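Local structure of extracellular ligand-binding receptor (Desulfitobacterium hafniense, 4Q6B) at residues A[13-18]-A[77-82]; A[64-69]-A[91-96]; A[247-252]-A[344-349]. The protein probably serves as the substrate-binding receptor of an ABC transporter for amino acids, holding leucine between its two lobes. One frame throughout, in Å; residues are numbered along the deposited sequence.

Contact 1: residues A[13-18]-A[77-82]. With LEU (leucine), chain B.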
loop_
_atom_site.group_PDB
_atom_site.type_symbol
_atom_site.label_atom_id
_atom_site.label_comp_id
_atom_site.label_asym_id
_atom_site.label_seq_id
_atom_site.Cartn_x
_atom_site.Cartn_y
_atom_site.Cartn_z
ATOM N N ILE A 13 -10.601 -18.449 -2.059
ATOM C CA ILE A 13 -9.795 -17.460 -1.322
ATOM C C ILE A 13 -10.756 -16.417 -0.776
ATOM O O ILE A 13 -11.608 -15.934 -1.532
ATOM C CB ILE A 13 -8.766 -16.792 -2.257
ATOM C CG1 ILE A 13 -7.727 -17.833 -2.667
ATOM C CG2 ILE A 13 -8.073 -15.604 -1.563
ATOM C CD1 ILE A 13 -6.684 -17.253 -3.670
ATOM N N GLY A 14 -10.654 -16.130 0.522
ATOM C CA GLY A 14 -11.421 -15.013 1.127
ATOM C C GLY A 14 -10.814 -13.646 0.813
ATOM O O GLY A 14 -9.590 -13.488 0.665
ATOM N N VAL A 15 -11.662 -12.620 0.696
ATOM C CA VAL A 15 -11.152 -11.258 0.485
ATOM C C VAL A 15 -11.959 -10.362 1.425
ATOM O O VAL A 15 -13.189 -10.408 1.419
ATOM C CB VAL A 15 -11.336 -10.742 -0.968
ATOM C CG1 VAL A 15 -10.691 -9.358 -1.101
ATOM C CG2 VAL A 15 -10.747 -11.793 -2.017
ATOM N N ALA A 16 -11.258 -9.516 2.186
ATOM C CA ALA A 16 -11.894 -8.558 3.103
ATOM C C ALA A 16 -11.441 -7.158 2.674
ATOM O O ALA A 16 -10.220 -6.874 2.652
ATOM C CB ALA A 16 -11.446 -8.848 4.532
ATOM N N TRP A 17 -12.400 -6.276 2.323
ATOM C CA TRP A 17 -12.074 -4.963 1.756
ATOM C C TRP A 17 -13.253 -4.056 1.914
ATOM O O TRP A 17 -14.359 -4.550 2.054
ATOM C CB TRP A 17 -11.793 -5.106 0.232
ATOM C CG TRP A 17 -11.041 -3.977 -0.407
ATOM C CD1 TRP A 17 -11.546 -3.044 -1.247
ATOM C CD2 TRP A 17 -9.628 -3.731 -0.312
ATOM N NE1 TRP A 17 -10.523 -2.179 -1.683
ATOM C CE2 TRP A 17 -9.344 -2.599 -1.120
ATOM C CE3 TRP A 17 -8.572 -4.382 0.366
ATOM C CZ2 TRP A 17 -8.034 -2.089 -1.273
ATOM C CZ3 TRP A 17 -7.280 -3.878 0.219
ATOM C CH2 TRP A 17 -7.031 -2.746 -0.586
ATOM N N PRO A 18 -13.039 -2.730 1.930
ATOM C CA PRO A 18 -14.210 -1.862 2.003
ATOM C C PRO A 18 -14.776 -1.676 0.587
ATOM O O PRO A 18 -14.717 -0.577 0.009
ATOM C CB PRO A 18 -13.661 -0.543 2.560
ATOM C CG PRO A 18 -12.277 -0.868 3.055
ATOM C CD PRO A 18 -11.792 -1.991 2.223
ATOM N N ALA A 77 -6.879 -19.173 2.008
ATOM C CA ALA A 77 -6.074 -17.978 2.309
ATOM C C ALA A 77 -7.023 -16.777 2.268
ATOM O O ALA A 77 -8.145 -16.862 1.741
ATOM C CB ALA A 77 -4.954 -17.795 1.277
ATOM N N VAL A 78 -6.576 -15.657 2.837
ATOM C CA VAL A 78 -7.308 -14.386 2.798
ATOM C C VAL A 78 -6.450 -13.246 2.269
ATOM O O VAL A 78 -5.276 -13.086 2.652
ATOM C CB VAL A 78 -7.836 -14.030 4.236
ATOM C CG1 VAL A 78 -8.530 -12.617 4.315
ATOM C CG2 VAL A 78 -8.766 -15.120 4.677
ATOM N N ILE A 79 -7.067 -12.440 1.395
ATOM C CA ILE A 79 -6.481 -11.197 0.865
ATOM C C ILE A 79 -7.161 -10.070 1.629
ATOM O O ILE A 79 -8.382 -9.969 1.627
ATOM C CB ILE A 79 -6.761 -11.019 -0.652
ATOM C CG1 ILE A 79 -5.960 -12.082 -1.405
ATOM C CG2 ILE A 79 -6.222 -9.658 -1.137
ATOM C CD1 ILE A 79 -6.268 -12.128 -2.879
ATOM N N GLY A 80 -6.371 -9.267 2.328
ATOM C CA GLY A 80 -6.900 -8.136 3.078
ATOM C C GLY A 80 -5.984 -7.871 4.279
ATOM O O GLY A 80 -4.929 -8.487 4.346
ATOM N N HIS A 81 -6.348 -6.930 5.174
ATOM C CA HIS A 81 -7.435 -5.963 4.950
ATOM C C HIS A 81 -6.777 -4.698 4.345
ATOM O O HIS A 81 -5.579 -4.721 3.994
ATOM C CB HIS A 81 -8.150 -5.641 6.277
ATOM C CG HIS A 81 -8.867 -6.822 6.876
ATOM N ND1 HIS A 81 -10.206 -6.769 7.227
ATOM C CD2 HIS A 81 -8.455 -8.083 7.165
ATOM C CE1 HIS A 81 -10.584 -7.940 7.704
ATOM N NE2 HIS A 81 -9.541 -8.757 7.681
ATOM N N ARG A 82 -7.520 -3.604 4.216
ATOM C CA ARG A 82 -6.948 -2.404 3.568
ATOM C C ARG A 82 -6.263 -1.548 4.617
ATOM O O ARG A 82 -5.058 -1.229 4.506
ATOM C CB ARG A 82 -8.054 -1.566 2.932
ATOM C CG ARG A 82 -7.519 -0.374 2.121
ATOM C CD ARG A 82 -8.699 0.381 1.465
ATOM N NE ARG A 82 -8.311 1.518 0.620
ATOM C CZ ARG A 82 -8.295 2.783 1.024
ATOM N NH1 ARG A 82 -7.936 3.742 0.177
ATOM N NH2 ARG A 82 -8.632 3.079 2.275
HETATM N N LEU B . -1.780 2.387 3.603
HETATM C CA LEU B . -3.004 2.628 4.377
HETATM C C LEU B . -2.963 1.875 5.696
HETATM O O LEU B . -3.851 2.012 6.527
HETATM C CB LEU B . -4.218 2.193 3.556
HETATM C CG LEU B . -4.245 3.191 2.392
HETATM C CD1 LEU B . -4.402 2.482 1.079
HETATM C CD2 LEU B . -5.281 4.295 2.551
HETATM O OXT LEU B . -1.990 1.146 5.939
HETATM O O HOH W 1 -10.072 -4.446 4.010
#

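Contact 2: residues A[64-69]-A[91-96]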
loop_
_atom_site.group_PDB
_atom_site.type_symbol
_atom_site.label_atom_id
_atom_site.label_comp_id
_atom_site.label_asym_id
_atom_site.label_seq_id
_atom_site.Cartn_x
_atom_site.Cartn_y
_atom_site.Cartn_z
ATOM N N ALA A 64 -14.925 -9.496 12.906
ATOM C CA ALA A 64 -15.983 -10.502 12.693
ATOM C C ALA A 64 -15.754 -11.284 11.399
ATOM O O ALA A 64 -15.950 -12.512 11.355
ATOM C CB ALA A 64 -17.345 -9.825 12.667
ATOM N N ILE A 65 -15.365 -10.576 10.344
ATOM C CA ILE A 65 -15.039 -11.192 9.063
ATOM C C ILE A 65 -13.842 -12.112 9.233
ATOM O O ILE A 65 -13.834 -13.271 8.707
ATOM C CB ILE A 65 -14.771 -10.090 8.002
ATOM C CG1 ILE A 65 -16.118 -9.450 7.594
ATOM C CG2 ILE A 65 -14.008 -10.617 6.763
ATOM C CD1 ILE A 65 -15.998 -8.170 6.747
ATOM N N ALA A 66 -12.841 -11.648 9.996
ATOM C CA ALA A 66 -11.605 -12.450 10.132
ATOM C C ALA A 66 -11.935 -13.794 10.792
ATOM O O ALA A 66 -11.478 -14.866 10.317
ATOM C CB ALA A 66 -10.510 -11.669 10.966
ATOM N N GLN A 67 -12.718 -13.748 11.876
ATOM C CA GLN A 67 -13.124 -14.952 12.573
ATOM C C GLN A 67 -13.975 -15.826 11.670
ATOM O O GLN A 67 -13.826 -17.035 11.661
ATOM C CB GLN A 67 -13.882 -14.623 13.877
ATOM C CG GLN A 67 -14.481 -15.831 14.614
ATOM C CD GLN A 67 -13.502 -16.988 14.820
ATOM O OE1 GLN A 67 -12.278 -16.819 14.728
ATOM N NE2 GLN A 67 -14.045 -18.186 15.076
ATOM N N ALA A 68 -14.869 -15.218 10.899
ATOM C CA ALA A 68 -15.695 -16.025 9.996
ATOM C C ALA A 68 -14.858 -16.731 8.937
ATOM O O ALA A 68 -15.147 -17.911 8.605
ATOM C CB ALA A 68 -16.755 -15.185 9.349
ATOM N N PHE A 69 -13.891 -16.032 8.362
ATOM C CA PHE A 69 -12.971 -16.722 7.423
ATOM C C PHE A 69 -12.171 -17.800 8.125
ATOM O O PHE A 69 -12.030 -18.935 7.633
ATOM C CB PHE A 69 -12.009 -15.732 6.755
ATOM C CG PHE A 69 -12.627 -14.925 5.657
ATOM C CD1 PHE A 69 -13.646 -15.448 4.881
ATOM C CD2 PHE A 69 -12.199 -13.625 5.419
ATOM C CE1 PHE A 69 -14.183 -14.707 3.788
ATOM C CE2 PHE A 69 -12.728 -12.862 4.346
ATOM C CZ PHE A 69 -13.752 -13.404 3.534
ATOM N N ALA A 91 -4.966 -9.753 11.838
ATOM C CA ALA A 91 -3.847 -10.690 11.647
ATOM C C ALA A 91 -3.635 -11.607 12.843
ATOM O O ALA A 91 -3.113 -12.741 12.659
ATOM C CB ALA A 91 -2.548 -9.903 11.402
ATOM N N SER A 92 -4.013 -11.184 14.057
ATOM C CA SER A 92 -3.823 -12.069 15.219
ATOM C C SER A 92 -4.747 -13.284 15.088
ATOM O O SER A 92 -4.371 -14.403 15.430
ATOM C CB SER A 92 -4.101 -11.321 16.531
ATOM O OG SER A 92 -3.951 -12.236 17.653
ATOM N N ILE A 93 -5.978 -13.041 14.644
ATOM C CA ILE A 93 -6.953 -14.097 14.427
ATOM C C ILE A 93 -6.482 -15.016 13.303
ATOM O O ILE A 93 -6.540 -16.240 13.419
ATOM C CB ILE A 93 -8.345 -13.495 14.080
ATOM C CG1 ILE A 93 -8.899 -12.718 15.289
ATOM C CG2 ILE A 93 -9.345 -14.613 13.627
ATOM C CD1 ILE A 93 -10.208 -11.975 14.964
ATOM N N TYR A 94 -6.041 -14.455 12.175
ATOM C CA TYR A 94 -5.567 -15.303 11.086
ATOM C C TYR A 94 -4.336 -16.085 11.503
ATOM O O TYR A 94 -4.261 -17.285 11.243
ATOM C CB TYR A 94 -5.249 -14.415 9.897
ATOM C CG TYR A 94 -6.460 -13.699 9.311
ATOM C CD1 TYR A 94 -7.566 -14.414 8.814
ATOM C CD2 TYR A 94 -6.477 -12.309 9.215
ATOM C CE1 TYR A 94 -8.673 -13.756 8.281
ATOM C CE2 TYR A 94 -7.538 -11.646 8.617
ATOM C CZ TYR A 94 -8.638 -12.374 8.159
ATOM O OH TYR A 94 -9.696 -11.681 7.617
ATOM N N ASP A 95 -3.401 -15.437 12.210
ATOM C CA ASP A 95 -2.165 -16.126 12.582
ATOM C C ASP A 95 -2.432 -17.291 13.545
ATOM O O ASP A 95 -1.869 -18.397 13.401
ATOM C CB ASP A 95 -1.170 -15.136 13.188
ATOM C CG ASP A 95 0.234 -15.723 13.314
ATOM O OD1 ASP A 95 0.859 -16.030 12.296
ATOM O OD2 ASP A 95 0.701 -15.874 14.444
ATOM N N GLN A 96 -3.269 -17.050 14.555
ATOM C CA GLN A 96 -3.573 -18.119 15.498
ATOM C C GLN A 96 -4.325 -19.271 14.817
ATOM O O GLN A 96 -4.238 -20.426 15.264
ATOM C CB GLN A 96 -4.422 -17.577 16.661
ATOM C CG GLN A 96 -3.626 -16.956 17.753
ATOM C CD GLN A 96 -3.315 -17.983 18.838
ATOM O OE1 GLN A 96 -4.149 -18.268 19.715
ATOM N NE2 GLN A 96 -2.120 -18.566 18.767
#

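Contact 3: residues A[247-252]-A[344-349]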
loop_
_atom_site.group_PDB
_atom_site.type_symbol
_atom_site.label_atom_id
_atom_site.label_comp_id
_atom_site.label_asym_id
_atom_site.label_seq_id
_atom_site.Cartn_x
_atom_site.Cartn_y
_atom_site.Cartn_z
HETATM N N MSE A 247 -7.037 21.172 -9.798
HETATM C CA MSE A 247 -5.687 20.618 -9.873
HETATM C C MSE A 247 -4.668 21.433 -9.074
HETATM O O MSE A 247 -3.635 21.877 -9.585
HETATM C CB MSE A 247 -5.240 20.398 -11.323
HETATM C CG MSE A 247 -4.468 19.119 -11.473
HETATM SE SE MSE A 247 -4.490 18.183 -9.763
HETATM C CE MSE A 247 -6.190 17.190 -9.875
ATOM N N THR A 248 -5.006 21.611 -7.805
ATOM C CA THR A 248 -4.155 22.218 -6.799
ATOM C C THR A 248 -2.876 21.395 -6.590
ATOM O O THR A 248 -1.849 21.932 -6.163
ATOM C CB THR A 248 -4.971 22.369 -5.468
ATOM O OG1 THR A 248 -5.533 23.686 -5.382
ATOM C CG2 THR A 248 -4.130 22.095 -4.232
ATOM N N ALA A 249 -2.925 20.105 -6.938
ATOM C CA ALA A 249 -1.836 19.165 -6.633
ATOM C C ALA A 249 -0.658 19.148 -7.611
ATOM O O ALA A 249 0.193 18.244 -7.533
ATOM C CB ALA A 249 -2.379 17.752 -6.488
ATOM N N GLU A 250 -0.608 20.111 -8.526
ATOM C CA GLU A 250 0.489 20.181 -9.496
ATOM C C GLU A 250 1.855 20.116 -8.794
ATOM O O GLU A 250 2.163 20.942 -7.918
ATOM C CB GLU A 250 0.368 21.473 -10.332
ATOM C CG GLU A 250 1.300 21.567 -11.559
ATOM C CD GLU A 250 0.925 20.575 -12.663
ATOM O OE1 GLU A 250 -0.212 20.046 -12.631
ATOM O OE2 GLU A 250 1.764 20.309 -13.552
ATOM N N GLY A 251 2.644 19.113 -9.162
ATOM C CA GLY A 251 3.991 18.964 -8.649
ATOM C C GLY A 251 4.092 18.128 -7.387
ATOM O O GLY A 251 5.208 17.825 -6.951
ATOM N N LEU A 252 2.953 17.731 -6.812
ATOM C CA LEU A 252 2.976 16.777 -5.686
ATOM C C LEU A 252 3.735 15.484 -5.989
ATOM O O LEU A 252 3.476 14.828 -7.002
ATOM C CB LEU A 252 1.555 16.457 -5.233
ATOM C CG LEU A 252 1.412 15.441 -4.084
ATOM C CD1 LEU A 252 1.838 16.042 -2.757
ATOM C CD2 LEU A 252 -0.045 14.921 -3.991
ATOM N N LYS A 344 5.817 8.961 -7.920
ATOM C CA LYS A 344 4.834 9.462 -8.890
ATOM C C LYS A 344 4.673 10.933 -8.673
ATOM O O LYS A 344 4.469 11.343 -7.543
ATOM C CB LYS A 344 3.491 8.777 -8.607
ATOM C CG LYS A 344 3.564 7.245 -8.679
ATOM C CD LYS A 344 2.200 6.584 -8.687
ATOM C CE LYS A 344 2.397 5.066 -8.689
ATOM N NZ LYS A 344 1.120 4.333 -8.699
ATOM N N LYS A 345 4.774 11.734 -9.731
ATOM C CA LYS A 345 4.673 13.188 -9.623
ATOM C C LYS A 345 3.486 13.701 -10.454
ATOM O O LYS A 345 3.356 13.376 -11.644
ATOM C CB LYS A 345 5.975 13.848 -10.064
ATOM C CG LYS A 345 6.087 15.338 -9.722
ATOM C CD LYS A 345 7.491 15.811 -10.027
ATOM C CE LYS A 345 7.728 17.237 -9.578
ATOM N NZ LYS A 345 7.676 17.345 -8.095
HETATM N N MSE A 346 2.630 14.509 -9.823
HETATM C CA MSE A 346 1.477 15.114 -10.494
HETATM C C MSE A 346 1.888 16.155 -11.522
HETATM O O MSE A 346 2.556 17.150 -11.215
HETATM C CB MSE A 346 0.528 15.755 -9.472
HETATM C CG MSE A 346 -0.245 14.759 -8.637
HETATM SE SE MSE A 346 -1.653 13.851 -9.668
HETATM C CE MSE A 346 -2.670 15.394 -10.065
ATOM N N LYS A 347 1.519 15.896 -12.776
ATOM C CA LYS A 347 1.676 16.878 -13.838
ATOM C C LYS A 347 0.392 16.878 -14.665
ATOM O O LYS A 347 0.022 15.860 -15.264
ATOM C CB LYS A 347 2.907 16.606 -14.713
ATOM C CG LYS A 347 3.263 17.778 -15.619
ATOM C CD LYS A 347 4.583 17.547 -16.365
ATOM C CE LYS A 347 4.365 17.163 -17.836
ATOM N NZ LYS A 347 5.476 16.302 -18.358
ATOM N N ASP A 348 -0.294 18.019 -14.646
ATOM C CA ASP A 348 -1.561 18.185 -15.342
ATOM C C ASP A 348 -2.575 17.097 -14.986
ATOM O O ASP A 348 -3.117 16.427 -15.864
ATOM C CB ASP A 348 -1.313 18.252 -16.846
ATOM C CG ASP A 348 -0.305 19.331 -17.214
ATOM O OD1 ASP A 348 -0.360 20.434 -16.615
ATOM O OD2 ASP A 348 0.549 19.073 -18.094
ATOM N N GLY A 349 -2.821 16.913 -13.690
ATOM C CA GLY A 349 -3.829 15.971 -13.244
ATOM C C GLY A 349 -3.452 14.518 -13.450
ATOM O O GLY A 349 -4.243 13.610 -13.166
#

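Contact 1: residues A[13-18]-A[77-82]
Ala77 O takes the amide of Gly14, 2.9 Å from Gly14 N, and the next residue, Val78, bridges Gly14 in parallel register, with its CA-H directed at Gly14 O. Ile79 carries two of the three direct backbone bonds: its N lies 2.8 Å from Gly14 O, and its O accepts Ala16 N at 3.0 Å. On the face it shares with Val15, the Ile79 side chain meets Ile13, with CD1 4.1 Å from Ile13 CG2, and Phe26 and Leu30 of helix 26-39 and Leu296 of helix 284-301 cover these residues. At Gly80 a side chain is excluded, since a hypothetical CB would clash with Ala16 O, and the backbone angles by themselves call for glycine. A cis peptide then leads into His81, whose ring receives Ala16 CB over one face, 3.6 Å from the centroid and 18° off the normal; His81 ND1 is hydrogen-bonded to Asp55 and NE2 to Tyr94, which together fix the rotation of the ring. Where direct pairing ends, a water links Arg82 N to Ala16 O. The Arg82 side chain starts with CG opposite the backbone N (chi1 -174°) and stays extended to NE, which lays its methylenes over the indole of Trp17: CB is 3.8 Å from the centroid of the six-membered ring. Trp17 NE1 is meanwhile hydrogen-bonded to Asp24. The guanidinium, turned 89° from the indole plane, offers a face to the isobutyl group of the bound leucine, with Arg82 NH2 3.6 Å from leucine CD2, so it touches the ligand's apolar end. Parallel strands 10-17 and 75-79 are neighbours in a sheet of order 2-1-3-4-5, and the second runs into the loop carrying pocket residue Arg82, as fits a type I periplasmic binding protein lobe.

Contact 2: residues A[64-69]-A[91-96]
Tyr94 and Phe69 meet through their margins: Tyr94 OH lies in the plane of the Phe69 ring at its edge, 3.9 Å from Phe69 CD2, while Phe69 CB sits at the edge of the Tyr94 ring. The two side chains run side by side in the same direction, so this is no stacked pair. Ala66 approaches the Tyr94 ring obliquely, with Ala66 CB 3.4 Å from Tyr94 CZ and Ala66 CA 3.2 Å from Tyr94 OH. With CG beside its own backbone N (chi1 -65°), Tyr94 reaches across to helix 59-70, and its hydroxyl is hydrogen-bonded to His81 NE2 in the loop after strand 75-79. A phenylalanine here would keep the ring but would probably leave His81 NE2 without this partner and open a gap beside Ala66. Toward the outer side, Ile93 completes the interface: its CD1 is 4.0 Å from Ala66 CB, and its CG2 rests 3.9 Å from Ala66 C. The small alanine lets both larger residues close on one helix turn, and the segment axes approach to 9.0 Å at an angle of 11°. Phe69 also packs on Val51 and Val78, and Tyr94 on Val78 and Met101. Two nearly parallel helices lying side by side over one sheet face, each linking successive parallel strands, are characteristic of beta-alpha-beta crossovers in a Rossmann-like lobe.

Contact 3: residues A[247-252]-A[344-349]
This is a surface contact of a turn with the end of a strand: Gly251 and Leu252, just ahead of strand 253-257, pair with Met346 near the end of the antiparallel strand 341-347. The evidence is a pair of backbone bonds. Leu252 O accepts Met346 N at 3.0 Å, with an N-H...O angle of 166° and the donor in the carbonyl plane, and Met346 O accepts Gly251 N at 2.8 Å. They continue the pairing of Lys344 with Val254 into the loop. The loop itself is closed by a type II turn from Ala249 to Leu252, in which Leu252 N is 2.9 Å from Ala249 O; Gly251, with phi at 90°, takes the turn position that favours glycine. Two side chains add to this. Lys345 stays extended until its last torsion (chi4 66°), which brings NZ to 2.8 Å from Gly251 O. Glu250 bends back to the hairpin, its OE1 using the syn lone pair to receive Asp348 N at 2.9 Å, with a weak second bond from the same amide to OE2. Met346 fills the apolar side: its CG lies 4.2 Å from Leu252 CB and also faces Ala249 CB, while Met247, like Met346 a selenomethionine, crosses its end at about a right angle, with SE 3.3 Å from Met346 CE. Two main-chain bonds are thus joined by three in which a charged side chain grips a main-chain atom, one of them weak. Glu250 OE2 is 3.7 Å from Asp348 OD1, a proximity of like charges that the Asp348 amide probably offsets in part.

How the contacts relate
Contacts 1 and 2 belong to one lobe, with centres 11 Å apart, and their residues touch directly. Besides the polar link between the Tyr94 and His81 side chains, the Phe69 ring packs against strand 10-17, its CZ 3.7 Å from Gly14 CA. Helices 59-70 and 84-97 thus pack on one face of the strand pair whose loop carries Arg82 to the leucine. Contact 3 lies in the other sheet, across the centre of the chain, about 31 Å from contact 1 and 39 Å from contact 2 between centres. It stands aside from the pocket, though the Lys344 side chain comes within about 11 Å of the ligand, which is hydrogen-bonded by Ser84, Thr107, Ala105 and Asn231.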